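L-2,4-diaminobutyric acid acetyltransferase (Geobacillus sp., PDB 6SLL) catalyses the acetylation of L-2,4-diaminobutyric acid with acetyl coenzyme A, a step in the biosynthesis of the chemical chaperone ectoine. Local coordinates at residues V19-P24 / K104-G109; A64-D69 / S95-Q100. One frame throughout, in Å; residues are numbered along the deposited sequence.

Contact 1 of 2, residues V19-P24 / K104-G109; sequences VVYRRP and KAMLTG. With COA (coenzyme A), chain F.
The ring of Y21 meets A105 and M106 on the helix face turned to strand 20-22. A105 CB lies 3.6 Å from Y21 CZ and 3.4 Å from Y21 OH, approaching the phenol obliquely. M106 comes in at the ring edge, near its plane: its CG is 3.8 Å from Y21 CE1, and the two side chains cross at about a right angle. With CG anti to the carbonyl carbon (chi1 -63°), tyrosine suits the strand position: its long ring spans from A64 on the neighbouring strand to the helix, touching I102 too. The small methyl of A105 lets the broad ring come close, while flexible M106 fills the side toward M62. In this GNAT fold the contact joins strand 20-22, outermost in this chain's sheet, to helix 102-112, whose N-terminal part grips the pyrophosphate of coenzyme A. A serine in place of Y21 would probably leave a gap over A105 and take the ring contact from M106 CG. Just before A105 in the helix, K104 N donates to COA O2A (2.9 Å, 156° at the hydrogen). The long K104 side chain reaches the 3'-phosphate, NZ lying 2.8 Å from COA O7A, and E143 gives the same ammonium a salt bridge.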
loop_
_atom_site.group_PDB
_atom_site.type_symbol
_atom_site.label_atom_id
_atom_site.label_comp_id
_atom_site.label_asym_id
_atom_site.label_seq_id
_atom_site.Cartn_x
_atom_site.Cartn_y
_atom_site.Cartn_z
ATOM N N VAL B 19 21.419 17.717 -3.347
ATOM C CA VAL B 19 20.471 16.677 -3.013
ATOM C C VAL B 19 20.599 15.575 -4.003
ATOM O O VAL B 19 20.793 15.775 -5.204
ATOM C CB VAL B 19 19.042 17.236 -2.999
ATOM C CG1 VAL B 19 18.009 16.138 -2.742
ATOM C CG2 VAL B 19 18.885 18.327 -1.967
ATOM N N VAL B 20 20.602 14.311 -3.501
ATOM C CA VAL B 20 20.677 13.159 -4.368
ATOM C C VAL B 20 19.333 12.402 -4.322
ATOM O O VAL B 20 18.679 12.292 -3.314
ATOM C CB VAL B 20 21.894 12.433 -4.171
ATOM C CG1 VAL B 20 23.177 13.189 -4.413
ATOM C CG2 VAL B 20 21.922 11.937 -2.867
ATOM N N TYR B 21 19.018 11.863 -5.505
ATOM C CA TYR B 21 17.706 11.225 -5.760
ATOM C C TYR B 21 17.897 9.780 -6.082
ATOM O O TYR B 21 18.792 9.462 -6.941
ATOM C CB TYR B 21 16.968 11.962 -6.892
ATOM C CG TYR B 21 16.665 13.426 -6.504
ATOM C CD1 TYR B 21 15.510 13.755 -5.799
ATOM C CD2 TYR B 21 17.536 14.432 -6.849
ATOM C CE1 TYR B 21 15.241 15.049 -5.445
ATOM C CE2 TYR B 21 17.293 15.716 -6.424
ATOM C CZ TYR B 21 16.134 16.063 -5.740
ATOM O OH TYR B 21 15.841 17.304 -5.316
ATOM N N ARG B 22 17.113 8.887 -5.536
ATOM C CA ARG B 22 17.278 7.459 -5.818
ATOM C C ARG B 22 15.932 6.749 -5.488
ATOM O O ARG B 22 15.106 7.258 -4.787
ATOM C CB ARG B 22 18.367 6.806 -4.958
ATOM C CG ARG B 22 18.110 6.850 -3.472
ATOM C CD ARG B 22 19.224 6.232 -2.698
ATOM N NE ARG B 22 19.034 6.408 -1.214
ATOM C CZ ARG B 22 18.317 5.590 -0.424
ATOM N NH1 ARG B 22 17.618 4.597 -0.975
ATOM N NH2 ARG B 22 18.208 5.822 0.846
ATOM N N ARG B 23 15.805 5.519 -5.977
ATOM C CA ARG B 23 14.671 4.747 -5.519
ATOM C C ARG B 23 14.905 4.218 -4.101
ATOM O O ARG B 23 16.077 4.000 -3.655
ATOM C CB ARG B 23 14.316 3.616 -6.518
ATOM C CG ARG B 23 15.256 2.468 -6.363
ATOM C CD ARG B 23 14.854 1.332 -7.407
ATOM N NE ARG B 23 14.552 1.818 -8.861
ATOM C CZ ARG B 23 15.296 2.283 -9.888
ATOM N NH1 ARG B 23 16.278 2.235 -9.638
ATOM N NH2 ARG B 23 15.216 2.879 -11.130
ATOM N N PRO B 24 13.847 4.060 -3.359
ATOM C CA PRO B 24 13.999 3.489 -2.012
ATOM C C PRO B 24 14.284 2.024 -2.039
ATOM O O PRO B 24 14.114 1.374 -3.094
ATOM C CB PRO B 24 12.633 3.767 -1.377
ATOM C CG PRO B 24 11.674 3.700 -2.518
ATOM C CD PRO B 24 12.452 4.351 -3.690
ATOM N N LYS B 104 9.392 19.100 -6.480
ATOM C CA LYS B 104 9.261 19.190 -7.916
ATOM C C LYS B 104 10.281 18.270 -8.584
ATOM O O LYS B 104 9.956 17.607 -9.564
ATOM C CB LYS B 104 9.471 20.602 -8.345
ATOM C CG LYS B 104 9.311 20.897 -9.796
ATOM C CD LYS B 104 9.590 22.377 -10.133
ATOM C CE LYS B 104 8.597 23.322 -9.529
ATOM N NZ LYS B 104 8.629 24.665 -10.270
ATOM N N ALA B 105 11.478 18.214 -8.075
ATOM C CA ALA B 105 12.532 17.355 -8.647
ATOM C C ALA B 105 12.167 15.893 -8.422
ATOM O O ALA B 105 12.432 15.065 -9.336
ATOM C CB ALA B 105 13.901 17.658 -8.056
ATOM N N MET B 106 11.604 15.527 -7.289
ATOM C CA MET B 106 11.239 14.148 -7.097
ATOM C C MET B 106 10.123 13.733 -8.060
ATOM O O MET B 106 10.131 12.630 -8.593
ATOM C CB MET B 106 10.701 13.890 -5.665
ATOM C CG MET B 106 11.771 13.882 -4.590
ATOM S SD MET B 106 11.222 13.244 -3.005
ATOM C CE MET B 106 9.989 14.465 -2.546
ATOM N N LEU B 107 9.125 14.628 -8.267
ATOM C CA LEU B 107 7.992 14.278 -9.108
ATOM C C LEU B 107 8.445 14.188 -10.541
ATOM O O LEU B 107 8.122 13.219 -11.279
ATOM C CB LEU B 107 6.883 15.335 -8.946
ATOM C CG LEU B 107 5.643 15.178 -9.805
ATOM C CD1 LEU B 107 4.998 13.784 -9.633
ATOM C CD2 LEU B 107 4.623 16.253 -9.523
ATOM N N THR B 108 9.231 15.140 -11.034
ATOM C CA THR B 108 9.736 15.120 -12.409
ATOM C C THR B 108 10.603 13.863 -12.533
ATOM O O THR B 108 10.512 13.094 -13.548
ATOM C CB THR B 108 10.586 16.378 -12.668
ATOM O OG1 THR B 108 9.698 17.486 -12.625
ATOM C CG2 THR B 108 11.336 16.319 -13.990
ATOM N N GLY B 109 11.465 13.589 -11.585
ATOM C CA GLY B 109 12.314 12.412 -11.678
ATOM C C GLY B 109 11.554 11.135 -11.638
ATOM O O GLY B 109 11.862 10.183 -12.402
HETATM N N1A COA F . 4.518 28.753 -0.084
HETATM C C2A COA F . 4.296 29.031 -1.376
HETATM N N3A COA F . 4.527 28.255 -2.438
HETATM C C4A COA F . 5.098 27.065 -2.096
HETATM C C5A COA F . 5.339 26.670 -0.787
HETATM C C6A COA F . 5.033 27.544 0.276
HETATM N N6A COA F . 5.249 27.306 1.536
HETATM N N7A COA F . 5.976 25.436 -0.823
HETATM C C8A COA F . 6.020 25.077 -2.097
HETATM N N9A COA F . 5.462 26.033 -2.881
HETATM C C1B COA F . 5.309 25.968 -4.269
HETATM C C2B COA F . 6.606 26.284 -5.023
HETATM O O2B COA F . 6.757 27.650 -5.216
HETATM C C3B COA F . 6.404 25.395 -6.236
HETATM O O3B COA F . 5.362 26.043 -7.079
HETATM P P3B COA F . 5.761 26.847 -8.433
HETATM O O7A COA F . 6.149 25.642 -9.317
HETATM O O8A COA F . 4.511 27.680 -8.756
HETATM O O9A COA F . 7.260 27.427 -8.302
HETATM C C4B COA F . 5.715 24.186 -5.664
HETATM O O4B COA F . 4.952 24.617 -4.564
HETATM C C5B COA F . 6.738 23.073 -5.421
HETATM O O5B COA F . 7.799 23.563 -4.565
HETATM P P1A COA F . 8.954 22.627 -4.001
HETATM O O1A COA F . 10.002 23.506 -3.446
HETATM O O2A COA F . 9.325 21.584 -4.985
HETATM O O3A COA F . 8.146 21.945 -2.785
HETATM P P2A COA F . 8.794 21.325 -1.443
HETATM O O4A COA F . 10.029 20.575 -1.762
HETATM O O5A COA F . 8.890 22.406 -0.414
HETATM O O6A COA F . 7.714 20.278 -1.037
HETATM C CBP COA F . 5.591 19.598 -0.126
HETATM C CCP COA F . 6.287 20.509 -1.102
HETATM C CDP COA F . 4.060 19.695 -0.400
HETATM C CEP COA F . 6.048 18.199 -0.333
HETATM C CAP COA F . 5.962 20.109 1.306
HETATM O OAP COA F . 5.365 21.423 1.479
HETATM C C9P COA F . 5.537 19.242 2.440
HETATM O O9P COA F . 5.986 18.104 2.662
HETATM N N8P COA F . 4.594 19.826 3.227
HETATM C C7P COA F . 4.001 19.325 4.367
HETATM C C6P COA F . 3.618 20.507 5.399
HETATM C C5P COA F . 2.361 21.224 5.035
HETATM O O5P COA F . 2.224 21.645 3.833
HETATM N N4P COA F . 1.548 21.493 5.892
HETATM C C3P COA F . 0.262 22.263 5.620
HETATM C C2P COA F . -0.669 22.183 7.057
HETATM S S1P COA F . 0.081 23.319 8.184
#

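Contact 2 of 2, residues A64-D69 / S95-Q100. With COA (coenzyme A), chain F.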
loop_
_atom_site.group_PDB
_atom_site.type_symbol
_atom_site.label_atom_id
_atom_site.label_comp_id
_atom_site.label_asym_id
_atom_site.label_seq_id
_atom_site.Cartn_x
_atom_site.Cartn_y
_atom_site.Cartn_z
ATOM N N ALA B 64 14.745 11.482 -1.719
ATOM C CA ALA B 64 15.750 12.537 -1.770
ATOM C C ALA B 64 16.535 12.537 -0.508
ATOM O O ALA B 64 15.999 12.431 0.602
ATOM C CB ALA B 64 15.065 13.901 -1.929
ATOM N N GLU B 65 17.881 12.622 -0.656
ATOM C CA GLU B 65 18.791 12.640 0.490
ATOM C C GLU B 65 19.706 13.858 0.413
ATOM O O GLU B 65 20.112 14.244 -0.699
ATOM C CB GLU B 65 19.660 11.441 0.531
ATOM C CG GLU B 65 18.926 10.285 1.007
ATOM C CD GLU B 65 19.673 8.908 0.799
ATOM O OE1 GLU B 65 20.257 8.740 -0.212
ATOM O OE2 GLU B 65 19.696 8.101 1.704
ATOM N N HIS B 66 20.019 14.418 1.544
ATOM C CA HIS B 66 20.946 15.574 1.608
ATOM C C HIS B 66 21.856 15.345 2.787
ATOM O O HIS B 66 21.385 15.181 3.919
ATOM C CB HIS B 66 20.175 16.850 1.728
ATOM C CG HIS B 66 21.107 18.073 1.807
ATOM N ND1 HIS B 66 21.233 18.778 2.957
ATOM C CD2 HIS B 66 21.867 18.674 0.883
ATOM C CE1 HIS B 66 22.130 19.727 2.741
ATOM N NE2 HIS B 66 22.472 19.714 1.485
ATOM N N GLU B 67 23.170 15.288 2.546
ATOM C CA GLU B 67 24.174 15.134 3.546
ATOM C C GLU B 67 23.814 13.968 4.458
ATOM O O GLU B 67 23.994 14.019 5.677
ATOM C CB GLU B 67 24.413 16.447 4.285
ATOM C CG GLU B 67 25.066 17.511 3.365
ATOM C CD GLU B 67 25.430 18.804 4.028
ATOM O OE1 GLU B 67 24.859 19.070 5.124
ATOM O OE2 GLU B 67 26.145 19.546 3.258
ATOM N N GLY B 68 23.334 12.892 3.822
ATOM C CA GLY B 68 23.052 11.626 4.543
ATOM C C GLY B 68 21.726 11.405 5.151
ATOM O O GLY B 68 21.488 10.343 5.667
ATOM N N ASP B 69 20.911 12.493 5.146
ATOM C CA ASP B 69 19.573 12.468 5.757
ATOM C C ASP B 69 18.518 12.321 4.635
ATOM O O ASP B 69 18.636 12.958 3.602
ATOM C CB ASP B 69 19.248 13.799 6.486
ATOM C CG ASP B 69 20.042 14.007 7.667
ATOM O OD1 ASP B 69 20.629 13.020 8.219
ATOM O OD2 ASP B 69 20.342 15.208 7.818
ATOM N N SER B 95 10.660 19.590 6.782
ATOM C CA SER B 95 10.523 20.970 7.058
ATOM C C SER B 95 11.740 21.816 6.781
ATOM O O SER B 95 11.724 22.932 6.265
ATOM C CB SER B 95 10.078 21.063 8.495
ATOM O OG SER B 95 9.800 22.420 8.776
ATOM N N SER B 96 12.876 21.282 7.223
ATOM C CA SER B 96 14.188 21.912 7.113
ATOM C C SER B 96 14.610 22.149 5.738
ATOM O O SER B 96 15.513 22.981 5.469
ATOM C CB SER B 96 15.269 20.918 7.790
ATOM O OG SER B 96 15.161 19.653 7.143
ATOM N N HIS B 97 14.000 21.483 4.763
ATOM C CA HIS B 97 14.455 21.514 3.380
ATOM C C HIS B 97 13.395 21.879 2.406
ATOM O O HIS B 97 13.550 21.720 1.185
ATOM C CB HIS B 97 15.040 20.133 2.971
ATOM C CG HIS B 97 16.348 19.857 3.547
ATOM N ND1 HIS B 97 16.561 19.600 4.856
ATOM C CD2 HIS B 97 17.554 19.805 2.979
ATOM C CE1 HIS B 97 17.855 19.367 5.110
ATOM N NE2 HIS B 97 18.472 19.471 3.957
ATOM N N ARG B 98 12.278 22.486 2.850
ATOM C CA ARG B 98 11.185 22.919 1.929
ATOM C C ARG B 98 11.521 24.160 1.186
ATOM O O ARG B 98 12.395 24.930 1.544
ATOM C CB ARG B 98 9.904 23.022 2.784
ATOM C CG ARG B 98 9.303 21.728 3.163
ATOM C CD ARG B 98 8.093 21.921 4.055
ATOM N NE ARG B 98 7.782 20.652 4.588
ATOM C CZ ARG B 98 7.210 20.386 5.793
ATOM N NH1 ARG B 98 6.691 21.450 6.511
ATOM N NH2 ARG B 98 7.074 19.189 6.254
ATOM N N ARG B 99 10.812 24.320 0.073
ATOM C CA ARG B 99 10.913 25.477 -0.784
ATOM C C ARG B 99 12.245 25.644 -1.455
ATOM O O ARG B 99 12.742 26.713 -1.794
ATOM C CB ARG B 99 10.543 26.815 -0.015
ATOM C CG ARG B 99 9.157 26.719 0.670
ATOM C CD ARG B 99 8.860 27.912 1.622
ATOM N NE ARG B 99 10.018 28.069 2.675
ATOM C CZ ARG B 99 10.221 27.204 3.767
ATOM N NH1 ARG B 99 9.368 26.253 4.077
ATOM N NH2 ARG B 99 11.268 27.370 4.633
ATOM N N GLN B 100 12.841 24.472 -1.732
ATOM C CA GLN B 100 14.074 24.354 -2.444
ATOM C C GLN B 100 13.915 23.595 -3.770
ATOM O O GLN B 100 14.896 23.319 -4.463
ATOM C CB GLN B 100 15.211 23.622 -1.579
ATOM C CG GLN B 100 15.466 24.332 -0.279
ATOM C CD GLN B 100 16.615 23.624 0.521
ATOM O OE1 GLN B 100 17.299 22.739 -0.026
ATOM N NE2 GLN B 100 16.629 23.819 1.745
HETATM N N1A COA F . 4.518 28.753 -0.084
HETATM C C2A COA F . 4.296 29.031 -1.376
HETATM N N3A COA F . 4.527 28.255 -2.438
HETATM C C4A COA F . 5.098 27.065 -2.096
HETATM C C5A COA F . 5.339 26.670 -0.787
HETATM C C6A COA F . 5.033 27.544 0.276
HETATM N N6A COA F . 5.249 27.306 1.536
HETATM N N7A COA F . 5.976 25.436 -0.823
HETATM C C8A COA F . 6.020 25.077 -2.097
HETATM N N9A COA F . 5.462 26.033 -2.881
HETATM C C1B COA F . 5.309 25.968 -4.269
HETATM C C2B COA F . 6.606 26.284 -5.023
HETATM O O2B COA F . 6.757 27.650 -5.216
HETATM C C3B COA F . 6.404 25.395 -6.236
HETATM O O3B COA F . 5.362 26.043 -7.079
HETATM P P3B COA F . 5.761 26.847 -8.433
HETATM O O7A COA F . 6.149 25.642 -9.317
HETATM O O8A COA F . 4.511 27.680 -8.756
HETATM O O9A COA F . 7.260 27.427 -8.302
HETATM C C4B COA F . 5.715 24.186 -5.664
HETATM O O4B COA F . 4.952 24.617 -4.564
HETATM C C5B COA F . 6.738 23.073 -5.421
HETATM O O5B COA F . 7.799 23.563 -4.565
HETATM P P1A COA F . 8.954 22.627 -4.001
HETATM O O1A COA F . 10.002 23.506 -3.446
HETATM O O2A COA F . 9.325 21.584 -4.985
HETATM O O3A COA F . 8.146 21.945 -2.785
HETATM P P2A COA F . 8.794 21.325 -1.443
HETATM O O4A COA F . 10.029 20.575 -1.762
HETATM O O5A COA F . 8.890 22.406 -0.414
HETATM O O6A COA F . 7.714 20.278 -1.037
HETATM C CBP COA F . 5.591 19.598 -0.126
HETATM C CCP COA F . 6.287 20.509 -1.102
HETATM C CDP COA F . 4.060 19.695 -0.400
HETATM C CEP COA F . 6.048 18.199 -0.333
HETATM C CAP COA F . 5.962 20.109 1.306
HETATM O OAP COA F . 5.365 21.423 1.479
HETATM C C9P COA F . 5.537 19.242 2.440
HETATM O O9P COA F . 5.986 18.104 2.662
HETATM N N8P COA F . 4.594 19.826 3.227
HETATM C C7P COA F . 4.001 19.325 4.367
HETATM C C6P COA F . 3.618 20.507 5.399
HETATM C C5P COA F . 2.361 21.224 5.035
HETATM O O5P COA F . 2.224 21.645 3.833
HETATM N N4P COA F . 1.548 21.493 5.892
HETATM C C3P COA F . 0.262 22.263 5.620
HETATM C C2P COA F . -0.669 22.183 7.057
HETATM S S1P COA F . 0.081 23.319 8.184
#
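H66 and H97 bring their imidazoles together obliquely, the planes at 64° and the centroids 4.9 Å apart. H66 ND1 sits at the edge of the H97 ring, in its plane, 3.0 Å from H97 NE2; S96 OG lies in the same plane at another part of the edge. One face of the H66 ring is covered by E67 CG, offset toward the rim. The contact joins the type I' beta turn between strands 62-66 and 69-78 to the pyrophosphate-binding loop of the GNAT fold, which leads from strand 85-93 into helix 102-112. G68 suits the turn, since a side chain at its backbone angles would run into the preceding carbonyl oxygen. H66 reaches across with CG anti to the backbone N (chi1 180°), and both rings rest on V71. S96 OG and H97 ND1 share a 2.7 Å hydrogen bond, which is likely to fix the rotation of the H97 ring.

Beyond the histidines the loop turns to coenzyme A. COA C6P of the pantetheine arm lies over one face of the R98 guanidinium, offset toward the rim; in one of its two conformers, S95 puts CA over the centre of the other. R98 NE donates to V93 O, tying the arginine to the end of strand 85-93. Arginine suits this position because its chain, extended from CG to NE, brings the face of a flat group against the pantetheine arm. R99 lays its CG and CD beside the adenine, and its backbone N donates to COA O5A at 2.8 Å in a nearly straight bond, 171° at the hydrogen.

Contact 2 is nested along the chain inside the loop closed by contact 1, in the order 19-24, 64-69, 95-100, 104-109. Their centres lie about 11 Å apart, on the same side of the chain's centre. Strands 20-22 and 62-66 are antiparallel neighbours in the seven-stranded mixed sheet, and the contacts touch directly here: R22 NE makes a salt bridge with E65 OE1, and Y21 packs on A64. On the cofactor side, 95-100 leads through G101 into helix 102-112, and backbone N-H groups of G101 and A103 bind the cofactor too. Loop and helix therefore bind one coenzyme A as a continuous piece, and the two contacts join that piece to the sheet's first two strands.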